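Local coordinates for putative dimetal phosphatase (PDB 2NXF), which probably hydrolyses ADP-ribose and CDP-alcohols such as CDP-choline at a dinuclear metal centre of the calcineurin-like metallophosphoesterase type, at residues G9-V14 with L45-E50; H92-H97 with F102-L107; I170-N175 with Q179-P184; L229-C234 with S250-H255. One frame throughout, in Å; residues are numbered along the deposited sequence.

Interaction 1 of 4, residues G9-V14 with L45-E50. With ZN (zinc ion), chain B.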
loop_
_atom_site.group_PDB
_atom_site.type_symbol
_atom_site.label_atom_id
_atom_site.label_comp_id
_atom_site.label_asym_id
_atom_site.label_seq_id
_atom_site.Cartn_x
_atom_site.Cartn_y
_atom_site.Cartn_z
ATOM N N GLY A 9 -0.573 7.804 -11.833
ATOM C CA GLY A 9 -0.255 8.511 -10.576
ATOM C C GLY A 9 -0.052 7.553 -9.406
ATOM O O GLY A 9 -0.609 6.464 -9.394
ATOM N N LEU A 10 0.738 7.969 -8.411
ATOM C CA LEU A 10 0.979 7.189 -7.180
ATOM C C LEU A 10 0.917 8.097 -5.966
ATOM O O LEU A 10 1.486 9.186 -5.986
ATOM C CB LEU A 10 2.398 6.601 -7.197
ATOM C CG LEU A 10 2.647 5.475 -8.171
ATOM C CD1 LEU A 10 4.154 5.290 -8.383
ATOM C CD2 LEU A 10 1.994 4.198 -7.628
ATOM N N ILE A 11 0.276 7.621 -4.896
ATOM C CA ILE A 11 0.210 8.420 -3.662
ATOM C C ILE A 11 -0.025 7.445 -2.505
ATOM O O ILE A 11 -0.593 6.372 -2.712
ATOM C CB ILE A 11 -0.895 9.502 -3.745
ATOM C CG1 ILE A 11 -0.658 10.632 -2.721
ATOM C CG2 ILE A 11 -2.305 8.873 -3.666
ATOM C CD1 ILE A 11 -1.488 11.922 -3.016
ATOM N N ALA A 12 0.456 7.803 -1.314
ATOM C CA ALA A 12 0.320 6.911 -0.150
ATOM C C ALA A 12 -0.111 7.682 1.088
ATOM O O ALA A 12 0.321 8.819 1.301
ATOM C CB ALA A 12 1.652 6.215 0.134
ATOM N N ASP A 13 -0.950 7.034 1.892
ATOM C CA ASP A 13 -1.165 7.440 3.307
ATOM C C ASP A 13 -1.676 8.876 3.403
ATOM O O ASP A 13 -1.127 9.699 4.161
ATOM C CB ASP A 13 0.106 7.218 4.160
ATOM C CG ASP A 13 0.459 5.729 4.288
ATOM O OD1 ASP A 13 0.052 5.116 5.267
ATOM O OD2 ASP A 13 1.065 5.167 3.359
ATOM N N VAL A 14 -2.719 9.169 2.627
ATOM C CA VAL A 14 -3.405 10.476 2.719
ATOM C C VAL A 14 -3.907 10.668 4.170
ATOM O O VAL A 14 -3.641 11.689 4.814
ATOM C CB VAL A 14 -4.562 10.576 1.694
ATOM C CG1 VAL A 14 -5.351 11.893 1.878
ATOM C CG2 VAL A 14 -4.038 10.460 0.249
ATOM N N LEU A 45 -4.866 17.652 -9.560
ATOM C CA LEU A 45 -4.665 18.701 -10.561
ATOM C C LEU A 45 -3.474 18.390 -11.480
ATOM O O LEU A 45 -3.585 18.494 -12.710
ATOM C CB LEU A 45 -4.472 20.047 -9.856
ATOM C CG LEU A 45 -4.331 21.304 -10.691
ATOM C CD1 LEU A 45 -5.446 21.398 -11.719
ATOM C CD2 LEU A 45 -4.363 22.527 -9.761
ATOM N N GLN A 46 -2.350 17.988 -10.884
ATOM C CA GLN A 46 -1.144 17.659 -11.651
ATOM C C GLN A 46 -1.343 16.424 -12.545
ATOM O O GLN A 46 -0.976 16.455 -13.723
ATOM C CB GLN A 46 0.086 17.525 -10.739
ATOM C CG GLN A 46 0.414 18.835 -10.000
ATOM C CD GLN A 46 1.839 18.885 -9.436
ATOM O OE1 GLN A 46 2.812 18.501 -10.109
ATOM N NE2 GLN A 46 1.969 19.384 -8.200
ATOM N N TRP A 47 -1.979 15.385 -12.012
ATOM C CA TRP A 47 -2.240 14.155 -12.780
ATOM C C TRP A 47 -3.173 14.420 -13.951
ATOM O O TRP A 47 -3.041 13.800 -15.008
ATOM C CB TRP A 47 -2.850 13.081 -11.891
ATOM C CG TRP A 47 -1.898 12.517 -10.876
ATOM C CD1 TRP A 47 -0.545 12.363 -11.000
ATOM C CD2 TRP A 47 -2.250 12.000 -9.585
ATOM N NE1 TRP A 47 -0.029 11.784 -9.849
ATOM C CE2 TRP A 47 -1.062 11.552 -8.972
ATOM C CE3 TRP A 47 -3.462 11.893 -8.875
ATOM C CZ2 TRP A 47 -1.051 10.982 -7.687
ATOM C CZ3 TRP A 47 -3.447 11.314 -7.585
ATOM C CH2 TRP A 47 -2.248 10.881 -7.016
ATOM N N ARG A 48 -4.114 15.344 -13.766
ATOM C CA ARG A 48 -5.007 15.742 -14.855
ATOM C C ARG A 48 -4.224 16.382 -15.994
ATOM O O ARG A 48 -4.428 16.041 -17.161
ATOM C CB ARG A 48 -6.096 16.699 -14.352
ATOM C CG ARG A 48 -7.181 16.010 -13.537
ATOM C CD ARG A 48 -8.219 17.011 -13.000
ATOM N NE ARG A 48 -8.868 17.803 -14.045
ATOM C CZ ARG A 48 -9.780 17.344 -14.904
ATOM N NH1 ARG A 48 -10.174 16.073 -14.873
ATOM N NH2 ARG A 48 -10.306 18.164 -15.802
ATOM N N ARG A 49 -3.312 17.295 -15.658
ATOM C CA ARG A 49 -2.481 17.969 -16.677
ATOM C C ARG A 49 -1.630 16.969 -17.459
ATOM O O ARG A 49 -1.411 17.105 -18.676
ATOM C CB ARG A 49 -1.553 18.991 -16.018
ATOM C CG ARG A 49 -2.189 20.313 -15.643
ATOM C CD ARG A 49 -1.087 21.294 -15.233
ATOM N NE ARG A 49 -1.615 22.415 -14.457
ATOM C CZ ARG A 49 -1.559 22.516 -13.130
ATOM N NH1 ARG A 49 -0.975 21.576 -12.394
ATOM N NH2 ARG A 49 -2.082 23.578 -12.532
ATOM N N GLU A 50 -1.163 15.961 -16.735
ATOM C CA GLU A 50 -0.313 14.902 -17.272
ATOM C C GLU A 50 -1.094 13.906 -18.144
ATOM O O GLU A 50 -0.485 13.062 -18.803
ATOM C CB GLU A 50 0.368 14.158 -16.095
ATOM C CG GLU A 50 1.514 15.001 -15.512
ATOM C CD GLU A 50 2.104 14.465 -14.212
ATOM O OE1 GLU A 50 1.468 13.654 -13.534
ATOM O OE2 GLU A 50 3.203 14.934 -13.842
HETATM ZN ZN ZN B . -0.360 5.374 7.276
HETATM O O HOH W 1 0.896 3.690 7.701
#
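One face of the W47 indole lies against G9, whose CA sits 3.4 Å from W47 NE1 and makes a CH-pi contact with the five-membered ring, 27° off its normal. At the ring edge, near its plane, come L10 O, 3.5 Å from W47 CZ2, and the branched I11, whose CB is 3.8 Å from W47 CH2. Glycine suits position 9 because any CB would run into the indole. CG of W47 stands anti to its carbonyl carbon (chi1 -70°), and this sends the ring from the helix down onto the strand. W47 NE1 is satisfied by A297 O of the next strand. A leucine in place of W47 would probably leave A297 O without this donor and open a gap over G9. Beyond the strand end, D13 OD1 binds a zinc ion at 2.1 Å, with Q15, D60 and H267 completing the protein ligands. Helix residues 45-49 run almost antiparallel (164°) to strand residues 9-11; strand 6-11 lies between strands 54-57 and 295-301 of the mixed sheet.

Interaction 2 of 4, residues H92-H97 with F102-L107. With ZN (zinc ion), chain C; PO4 (phosphate ion), chain F.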
loop_
_atom_site.group_PDB
_atom_site.type_symbol
_atom_site.label_atom_id
_atom_site.label_comp_id
_atom_site.label_asym_id
_atom_site.label_seq_id
_atom_site.Cartn_x
_atom_site.Cartn_y
_atom_site.Cartn_z
ATOM N N HIS A 92 -7.362 1.144 -5.452
ATOM C CA HIS A 92 -7.262 1.376 -4.016
ATOM C C HIS A 92 -6.690 0.146 -3.329
ATOM O O HIS A 92 -7.269 -0.944 -3.423
ATOM C CB HIS A 92 -8.650 1.655 -3.420
ATOM C CG HIS A 92 -9.361 2.803 -4.067
ATOM N ND1 HIS A 92 -9.023 4.118 -3.836
ATOM C CD2 HIS A 92 -10.397 2.823 -4.936
ATOM C CE1 HIS A 92 -9.821 4.901 -4.547
ATOM N NE2 HIS A 92 -10.656 4.141 -5.230
ATOM N N VAL A 93 -5.568 0.348 -2.641
ATOM C CA VAL A 93 -4.965 -0.656 -1.772
ATOM C C VAL A 93 -5.548 -0.464 -0.378
ATOM O O VAL A 93 -5.687 0.673 0.070
ATOM C CB VAL A 93 -3.411 -0.469 -1.772
ATOM C CG1 VAL A 93 -2.744 -1.404 -0.761
ATOM C CG2 VAL A 93 -2.854 -0.709 -3.154
ATOM N N TRP A 94 -5.902 -1.556 0.303
ATOM C CA TRP A 94 -6.415 -1.442 1.684
ATOM C C TRP A 94 -5.284 -1.580 2.705
ATOM O O TRP A 94 -4.520 -2.562 2.688
ATOM C CB TRP A 94 -7.534 -2.443 1.996
ATOM C CG TRP A 94 -8.722 -2.335 1.096
ATOM C CD1 TRP A 94 -9.013 -1.323 0.215
ATOM C CD2 TRP A 94 -9.803 -3.263 1.019
ATOM N NE1 TRP A 94 -10.200 -1.593 -0.429
ATOM C CE2 TRP A 94 -10.701 -2.781 0.030
ATOM C CE3 TRP A 94 -10.086 -4.473 1.663
ATOM C CZ2 TRP A 94 -11.875 -3.469 -0.322
ATOM C CZ3 TRP A 94 -11.256 -5.163 1.313
ATOM C CH2 TRP A 94 -12.135 -4.652 0.328
ATOM N N GLY A 95 -5.168 -0.565 3.556
ATOM C CA GLY A 95 -4.193 -0.585 4.652
ATOM C C GLY A 95 -4.841 -0.629 6.030
ATOM O O GLY A 95 -6.072 -0.762 6.177
ATOM N N ASN A 96 -4.013 -0.533 7.066
ATOM C CA ASN A 96 -4.540 -0.643 8.436
ATOM C C ASN A 96 -5.650 0.349 8.771
ATOM O O ASN A 96 -6.615 -0.032 9.420
ATOM C CB ASN A 96 -3.447 -0.690 9.524
ATOM C CG ASN A 96 -2.443 0.449 9.426
ATOM O OD1 ASN A 96 -1.915 0.732 8.352
ATOM N ND2 ASN A 96 -2.171 1.092 10.562
ATOM N N HIS A 97 -5.547 1.590 8.296
ATOM C CA HIS A 97 -6.576 2.593 8.622
ATOM C C HIS A 97 -7.915 2.332 7.954
ATOM O O HIS A 97 -8.970 2.678 8.497
ATOM C CB HIS A 97 -6.041 4.008 8.394
ATOM C CG HIS A 97 -5.084 4.421 9.463
ATOM N ND1 HIS A 97 -5.463 5.195 10.536
ATOM C CD2 HIS A 97 -3.785 4.095 9.672
ATOM C CE1 HIS A 97 -4.427 5.367 11.339
ATOM N NE2 HIS A 97 -3.400 4.702 10.845
ATOM N N PHE A 102 -13.566 0.448 8.757
ATOM C CA PHE A 102 -14.577 -0.379 8.081
ATOM C C PHE A 102 -14.278 -1.861 8.190
ATOM O O PHE A 102 -13.108 -2.282 8.190
ATOM C CB PHE A 102 -14.646 -0.028 6.579
ATOM C CG PHE A 102 -14.842 1.441 6.293
ATOM C CD1 PHE A 102 -16.030 2.080 6.638
ATOM C CD2 PHE A 102 -13.841 2.169 5.649
ATOM C CE1 PHE A 102 -16.214 3.462 6.373
ATOM C CE2 PHE A 102 -14.005 3.544 5.375
ATOM C CZ PHE A 102 -15.199 4.179 5.724
ATOM N N SER A 103 -15.343 -2.658 8.225
ATOM C CA SER A 103 -15.232 -4.116 8.105
ATOM C C SER A 103 -14.938 -4.481 6.650
ATOM O O SER A 103 -15.084 -3.634 5.758
ATOM C CB SER A 103 -16.546 -4.762 8.536
ATOM O OG SER A 103 -17.572 -4.446 7.596
ATOM N N ARG A 104 -14.530 -5.728 6.390
ATOM C CA ARG A 104 -14.329 -6.171 4.992
ATOM C C ARG A 104 -15.604 -6.113 4.151
ATOM O O ARG A 104 -15.553 -5.634 3.020
ATOM C CB ARG A 104 -13.699 -7.570 4.895
ATOM C CG ARG A 104 -12.211 -7.549 4.832
ATOM C CD ARG A 104 -11.610 -8.927 5.010
ATOM N NE ARG A 104 -10.181 -8.776 5.263
ATOM C CZ ARG A 104 -9.250 -8.651 4.320
ATOM N NH1 ARG A 104 -7.975 -8.531 4.667
ATOM N NH2 ARG A 104 -9.574 -8.673 3.029
ATOM N N PRO A 105 -16.747 -6.610 4.680
ATOM C CA PRO A 105 -17.974 -6.472 3.886
ATOM C C PRO A 105 -18.297 -5.014 3.542
ATOM O O PRO A 105 -18.725 -4.734 2.410
ATOM C CB PRO A 105 -19.049 -7.057 4.807
ATOM C CG PRO A 105 -18.322 -8.037 5.644
ATOM C CD PRO A 105 -17.009 -7.352 5.931
ATOM N N SER A 106 -18.088 -4.101 4.496
ATOM C CA SER A 106 -18.237 -2.668 4.232
ATOM C C SER A 106 -17.285 -2.177 3.156
ATOM O O SER A 106 -17.676 -1.453 2.239
ATOM C CB SER A 106 -18.063 -1.845 5.509
ATOM O OG SER A 106 -19.177 -2.105 6.371
ATOM N N LEU A 107 -16.022 -2.559 3.269
ATOM C CA LEU A 107 -15.044 -2.163 2.270
ATOM C C LEU A 107 -15.406 -2.733 0.889
ATOM O O LEU A 107 -15.318 -2.023 -0.120
ATOM C CB LEU A 107 -13.642 -2.597 2.701
ATOM C CG LEU A 107 -13.061 -1.731 3.819
ATOM C CD1 LEU A 107 -11.930 -2.480 4.501
ATOM C CD2 LEU A 107 -12.582 -0.390 3.242
HETATM ZN ZN ZN C . -0.494 2.064 7.479
HETATM P P PO4 F . -0.010 4.299 10.405
HETATM O O1 PO4 F . 1.485 4.383 10.617
HETATM O O2 PO4 F . -0.718 4.584 11.715
HETATM O O3 PO4 F . -0.513 5.376 9.461
HETATM O O4 PO4 F . -0.399 2.966 9.842
HETATM O O HOH W 1 0.896 3.690 7.701
#
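Apolar packing joins the two segments through W94 and L107. CB of L107 rests over one face of the indole, 3.5 Å from W94 CH2, as a CH-pi contact 17° off the normal of the six-membered ring, while L107 CD1 reaches W94 CE3 at 3.9 Å. The two side chains run past one another in opposing senses; a broad flat ring can receive both CB and a methyl of one leucine. The polar partner of W94 NE1 is L112. An alanine at W94 is likely to leave L107 without its aromatic platform and remove the indole N-H from L112. R104 NH2 lies near the indole plane, 4.3 Å from W94 CZ3, but its polar partners lie elsewhere, NE bonding to G156 O and NH2 forming a salt bridge with D148. Segment 92-97 carries the family's Gly-Asn-His motif, G95-N96-H97, with G95 as N-cap of helix 96-101. N96 OD1 binds zinc at 2.1 Å beside D60, H228 and H265; with CG between backbone N and carbonyl carbon (chi1 52°), the amide turns OD1 to the metal and ND2 to the phosphate. Hydrogen bonds hold that ion: N96 ND2 to phosphate O4 at 2.7 Å, and H97 NE2, nearly straight (170°), to its O2 at 2.8 Å.

Interaction 3 of 4, residues I170-N175 with Q179-P184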
loop_
_atom_site.group_PDB
_atom_site.type_symbol
_atom_site.label_atom_id
_atom_site.label_comp_id
_atom_site.label_asym_id
_atom_site.label_seq_id
_atom_site.Cartn_x
_atom_site.Cartn_y
_atom_site.Cartn_z
ATOM N N ILE A 170 -0.159 -16.236 15.514
ATOM C CA ILE A 170 1.118 -15.774 14.948
ATOM C C ILE A 170 1.588 -14.514 15.686
ATOM O O ILE A 170 2.718 -14.455 16.169
ATOM C CB ILE A 170 1.011 -15.453 13.431
ATOM C CG1 ILE A 170 0.694 -16.710 12.602
ATOM C CG2 ILE A 170 2.285 -14.699 12.922
ATOM C CD1 ILE A 170 0.256 -16.359 11.137
ATOM N N LEU A 171 0.703 -13.529 15.793
ATOM C CA LEU A 171 1.046 -12.261 16.443
ATOM C C LEU A 171 1.474 -12.455 17.902
ATOM O O LEU A 171 2.499 -11.909 18.333
ATOM C CB LEU A 171 -0.130 -11.290 16.389
ATOM C CG LEU A 171 0.007 -9.932 17.104
ATOM C CD1 LEU A 171 1.265 -9.193 16.621
ATOM C CD2 LEU A 171 -1.266 -9.108 16.845
ATOM N N THR A 172 0.690 -13.215 18.664
ATOM C CA THR A 172 0.968 -13.357 20.100
ATOM C C THR A 172 2.097 -14.355 20.395
ATOM O O THR A 172 2.665 -14.354 21.493
ATOM C CB THR A 172 -0.303 -13.659 20.926
ATOM O OG1 THR A 172 -0.891 -14.898 20.489
ATOM C CG2 THR A 172 -1.315 -12.502 20.793
ATOM N N GLN A 173 2.440 -15.195 19.419
ATOM C CA GLN A 173 3.652 -16.016 19.545
ATOM C C GLN A 173 4.912 -15.141 19.538
ATOM O O GLN A 173 5.911 -15.467 20.184
ATOM C CB GLN A 173 3.731 -17.072 18.436
ATOM C CG GLN A 173 4.856 -18.107 18.601
ATOM C CD GLN A 173 4.864 -18.793 19.961
ATOM O OE1 GLN A 173 3.810 -19.085 20.544
ATOM N NE2 GLN A 173 6.065 -19.062 20.479
ATOM N N HIS A 174 4.849 -14.022 18.820
ATOM C CA HIS A 174 5.989 -13.127 18.698
ATOM C C HIS A 174 5.917 -11.918 19.623
ATOM O O HIS A 174 6.955 -11.340 19.979
ATOM C CB HIS A 174 6.109 -12.653 17.250
ATOM C CG HIS A 174 6.518 -13.733 16.295
ATOM N ND1 HIS A 174 7.838 -14.060 16.065
ATOM C CD2 HIS A 174 5.783 -14.564 15.518
ATOM C CE1 HIS A 174 7.899 -15.047 15.188
ATOM N NE2 HIS A 174 6.666 -15.369 14.836
ATOM N N ASN A 175 4.701 -11.544 20.018
ATOM C CA ASN A 175 4.478 -10.342 20.811
ATOM C C ASN A 175 3.645 -10.638 22.049
ATOM O O ASN A 175 2.463 -10.962 21.956
ATOM C CB ASN A 175 3.806 -9.267 19.941
ATOM C CG ASN A 175 3.752 -7.901 20.615
ATOM O OD1 ASN A 175 3.943 -7.780 21.834
ATOM N ND2 ASN A 175 3.479 -6.870 19.823
ATOM N N GLN A 179 -1.707 -6.560 26.434
ATOM C CA GLN A 179 -2.447 -5.372 26.853
ATOM C C GLN A 179 -2.430 -4.267 25.787
ATOM O O GLN A 179 -3.310 -3.405 25.771
ATOM C CB GLN A 179 -1.924 -4.859 28.202
ATOM C CG GLN A 179 -0.622 -4.033 28.172
ATOM C CD GLN A 179 0.610 -4.789 27.657
ATOM O OE1 GLN A 179 0.713 -6.014 27.789
ATOM N NE2 GLN A 179 1.559 -4.047 27.085
ATOM N N ASP A 180 -1.431 -4.294 24.903
ATOM C CA ASP A 180 -1.364 -3.363 23.778
ATOM C C ASP A 180 -0.450 -3.913 22.702
ATOM O O ASP A 180 0.759 -3.658 22.696
ATOM C CB ASP A 180 -0.890 -1.970 24.213
ATOM C CG ASP A 180 -0.907 -0.956 23.063
ATOM O OD1 ASP A 180 -1.331 -1.293 21.929
ATOM O OD2 ASP A 180 -0.491 0.197 23.303
ATOM N N LEU A 181 -1.043 -4.653 21.773
ATOM C CA LEU A 181 -0.275 -5.308 20.721
ATOM C C LEU A 181 0.252 -4.357 19.623
ATOM O O LEU A 181 0.911 -4.802 18.677
ATOM C CB LEU A 181 -1.062 -6.503 20.142
ATOM C CG LEU A 181 -1.156 -7.717 21.082
ATOM C CD1 LEU A 181 -2.250 -8.691 20.633
ATOM C CD2 LEU A 181 0.174 -8.442 21.222
ATOM N N ASN A 182 -0.030 -3.057 19.746
ATOM C CA ASN A 182 0.605 -2.055 18.870
ATOM C C ASN A 182 2.034 -1.739 19.325
ATOM O O ASN A 182 2.801 -1.112 18.587
ATOM C CB ASN A 182 -0.211 -0.754 18.811
ATOM C CG ASN A 182 -1.505 -0.915 18.032
ATOM O OD1 ASN A 182 -1.522 -1.463 16.933
ATOM N ND2 ASN A 182 -2.610 -0.462 18.632
ATOM N N LEU A 183 2.380 -2.158 20.537
ATOM C CA LEU A 183 3.744 -1.966 21.042
ATOM C C LEU A 183 4.613 -3.139 20.596
ATOM O O LEU A 183 4.267 -4.295 20.864
ATOM C CB LEU A 183 3.770 -1.843 22.572
ATOM C CG LEU A 183 2.973 -0.688 23.186
ATOM C CD1 LEU A 183 3.025 -0.746 24.705
ATOM C CD2 LEU A 183 3.491 0.666 22.663
ATOM N N PRO A 184 5.753 -2.850 19.938
ATOM C CA PRO A 184 6.552 -3.950 19.397
ATOM C C PRO A 184 7.192 -4.761 20.520
ATOM O O PRO A 184 7.376 -4.234 21.626
ATOM C CB PRO A 184 7.613 -3.236 18.561
ATOM C CG PRO A 184 7.756 -1.903 19.190
ATOM C CD PRO A 184 6.365 -1.539 19.655
#
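Helix 162-174 ends at H174, N175 is the first residue to leave helical backbone angles, and the chain returns as a type I beta turn from D180 to L183, closed by L183 N bonding to D180 O at 3.1 Å. An Asx turn lies over the same residues: D180 OD1 accepts from N182 N, which meets it from above the carboxylate plane. On the helix side, L171 O takes two backbone donors, H174 N and N175 N, as the last turn winds down. The contact joins a helix C-terminus to the loop that leads on toward helix 203-219, in the outer part of the calcineurin-like domain. L181 is the hydrophobic centre, a leucine whose two methyls can serve separate neighbours. Its CD1 meets both L171 CD2 and T172 CG2, each at 3.9 Å and at a slant. Its CD2 turns instead to N175, lying 3.5 Å from N175 O and over the flat face of the N175 amide, above CG. T172 is amphipathic in use: CG2 faces the leucine while OG1 returns a hydrogen bond to W168 O. Asparagine suits position 175 because its short amide can bond on several sides, OD1 accepting from N177 N and ND2 also serving F194 O. With CG anti to the backbone N (chi1 -170°), the amide extends across to the turn, where N175 ND2 donates to L183 O at 2.9 Å, the oxygen tilted 19° out of the amide plane.

Interaction 4 of 4, residues L229-C234 with S250-H255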
loop_
_atom_site.group_PDB
_atom_site.type_symbol
_atom_site.label_atom_id
_atom_site.label_comp_id
_atom_site.label_asym_id
_atom_site.label_seq_id
_atom_site.Cartn_x
_atom_site.Cartn_y
_atom_site.Cartn_z
ATOM N N LEU A 229 1.858 -2.723 2.863
ATOM C CA LEU A 229 3.066 -2.985 3.644
ATOM C C LEU A 229 4.279 -3.321 2.792
ATOM O O LEU A 229 4.194 -4.136 1.852
ATOM C CB LEU A 229 2.845 -4.177 4.604
ATOM C CG LEU A 229 1.763 -3.986 5.677
ATOM C CD1 LEU A 229 1.646 -5.266 6.546
ATOM C CD2 LEU A 229 2.035 -2.776 6.519
ATOM N N PRO A 230 5.431 -2.728 3.138
ATOM C CA PRO A 230 6.703 -3.109 2.502
ATOM C C PRO A 230 7.154 -4.501 2.955
ATOM O O PRO A 230 6.727 -4.992 4.016
ATOM C CB PRO A 230 7.684 -2.042 3.008
ATOM C CG PRO A 230 7.120 -1.585 4.314
ATOM C CD PRO A 230 5.609 -1.636 4.113
ATOM N N VAL A 231 8.011 -5.120 2.144
ATOM C CA VAL A 231 8.529 -6.455 2.476
ATOM C C VAL A 231 10.056 -6.546 2.490
ATOM O O VAL A 231 10.608 -7.527 2.986
ATOM C CB VAL A 231 7.942 -7.563 1.559
ATOM C CG1 VAL A 231 6.395 -7.654 1.694
ATOM C CG2 VAL A 231 8.378 -7.338 0.079
ATOM N N HIS A 232 10.758 -5.534 1.977
ATOM C CA HIS A 232 12.231 -5.619 1.971
ATOM C C HIS A 232 12.812 -4.747 3.086
ATOM O O HIS A 232 12.556 -3.549 3.124
ATOM C CB HIS A 232 12.811 -5.213 0.612
ATOM C CG HIS A 232 14.190 -5.749 0.380
ATOM N ND1 HIS A 232 15.232 -5.528 1.260
ATOM C CD2 HIS A 232 14.694 -6.509 -0.619
ATOM C CE1 HIS A 232 16.318 -6.134 0.808
ATOM N NE2 HIS A 232 16.018 -6.737 -0.331
ATOM N N PRO A 233 13.591 -5.354 4.007
ATOM C CA PRO A 233 14.174 -4.581 5.099
ATOM C C PRO A 233 15.020 -3.361 4.689
ATOM O O PRO A 233 15.200 -2.453 5.506
ATOM C CB PRO A 233 15.054 -5.612 5.837
ATOM C CG PRO A 233 14.461 -6.910 5.510
ATOM C CD PRO A 233 13.933 -6.790 4.108
ATOM N N CYS A 234 15.551 -3.349 3.458
ATOM C CA CYS A 234 16.325 -2.186 2.964
ATOM C C CYS A 234 15.441 -1.007 2.581
ATOM O O CYS A 234 15.935 0.112 2.411
ATOM C CB CYS A 234 17.234 -2.533 1.768
ATOM S SG CYS A 234 16.481 -3.435 0.376
ATOM N N SER A 250 10.911 -14.396 -1.031
ATOM C CA SER A 250 11.244 -15.677 -1.644
ATOM C C SER A 250 10.507 -15.882 -2.964
ATOM O O SER A 250 11.091 -16.390 -3.928
ATOM C CB SER A 250 10.934 -16.822 -0.683
ATOM O OG SER A 250 11.887 -16.856 0.361
ATOM N N VAL A 251 9.227 -15.491 -2.997
ATOM C CA VAL A 251 8.429 -15.550 -4.229
ATOM C C VAL A 251 8.985 -14.575 -5.284
ATOM O O VAL A 251 9.264 -14.985 -6.414
ATOM C CB VAL A 251 6.927 -15.273 -3.968
ATOM C CG1 VAL A 251 6.148 -15.151 -5.294
ATOM C CG2 VAL A 251 6.333 -16.395 -3.105
ATOM N N LEU A 252 9.210 -13.325 -4.895
ATOM C CA LEU A 252 9.673 -12.309 -5.851
ATOM C C LEU A 252 10.996 -12.690 -6.490
ATOM O O LEU A 252 11.185 -12.498 -7.700
ATOM C CB LEU A 252 9.816 -10.950 -5.177
ATOM C CG LEU A 252 8.571 -10.388 -4.490
ATOM C CD1 LEU A 252 8.905 -9.030 -3.869
ATOM C CD2 LEU A 252 7.376 -10.310 -5.463
ATOM N N ARG A 253 11.907 -13.225 -5.675
ATOM C CA ARG A 253 13.259 -13.579 -6.140
ATOM C C ARG A 253 13.278 -14.741 -7.142
ATOM O O ARG A 253 14.273 -14.944 -7.846
ATOM C CB ARG A 253 14.169 -13.875 -4.950
ATOM C CG ARG A 253 14.456 -12.618 -4.128
ATOM C CD ARG A 253 15.150 -12.933 -2.814
ATOM N NE ARG A 253 15.552 -11.700 -2.132
ATOM C CZ ARG A 253 15.727 -11.593 -0.816
ATOM N NH1 ARG A 253 15.515 -12.639 -0.026
ATOM N NH2 ARG A 253 16.113 -10.437 -0.291
ATOM N N SER A 254 12.172 -15.487 -7.192
ATOM C CA SER A 254 11.980 -16.608 -8.113
ATOM C C SER A 254 11.565 -16.188 -9.521
ATOM O O SER A 254 11.499 -17.032 -10.421
ATOM C CB SER A 254 10.888 -17.528 -7.551
ATOM O OG SER A 254 11.382 -18.199 -6.400
ATOM N N HIS A 255 11.266 -14.902 -9.713
ATOM C CA HIS A 255 10.639 -14.454 -10.955
ATOM C C HIS A 255 11.274 -13.212 -11.560
ATOM O O HIS A 255 11.203 -12.121 -10.971
ATOM C CB HIS A 255 9.149 -14.198 -10.712
ATOM C CG HIS A 255 8.404 -15.422 -10.287
ATOM N ND1 HIS A 255 8.065 -16.423 -11.168
ATOM C CD2 HIS A 255 7.941 -15.810 -9.073
ATOM C CE1 HIS A 255 7.430 -17.384 -10.515
ATOM N NE2 HIS A 255 7.330 -17.027 -9.246
#
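H232 lies across the end of R253, its NE2 3.7 Å from R253 NH2. The nitrogen sits near the plane at the guanidinium edge, whereas NH2 approaches the imidazole obliquely, and the two planes stand 86° apart. What brings these groups together is a shared acceptor: D274 OD1 takes a hydrogen bond from H232 NE2 and a salt bridge from R253 NH2. The carboxylate would be expected to offset the closeness of the arginine's positive charge to the ring. R253 suits this exposed edge of the contact because its chain, extended from CG to NE, spans from the helix to the loop, and NH1 still pairs with E246 about two turns back along the same helix. The other nitrogen of the histidine is used within its own loop, C234 N donating to H232 ND1 at 3.1 Å with an angle of 168°, the donor lying in the ring plane. Thus a histidine can serve as both donor and acceptor here. The loop follows strand 222-227 and helix 245-253 runs on to strand 258-263, the parallel neighbour of strand 222-227, so the contact lies within a beta-alpha-beta crossover of the second sheet. C234 ties the loop to C272 by a disulfide. Deeper in, the contact is apolar and rather loose: V231 CG2 and L252 CD1 approach to 4.3 Å, and both side chains also touch F261 of strand 258-263.

How the interactions relate
The four contacts follow one another along the chain without overlap, all within the calcineurin-like phosphoesterase region. Interaction 1 belongs to the beta-sheet that holds strands 6-11, 54-57 and 89-92, and interaction 2 starts at the end of strand 89-92. Interaction 4 belongs to the other large beta-sheet, through strands 222-227 and 258-263. Interactions 1 and 2 have centres about 21 Å apart, yet share the water bound to both zinc ions, so loops from their strand ends meet at one dinuclear site. Interaction 3 lies farther out, its centre about 35 Å from that of interaction 1 and across the chain's centre, and the centre of interaction 4 is about 23 Å from the centres of both 2 and 3.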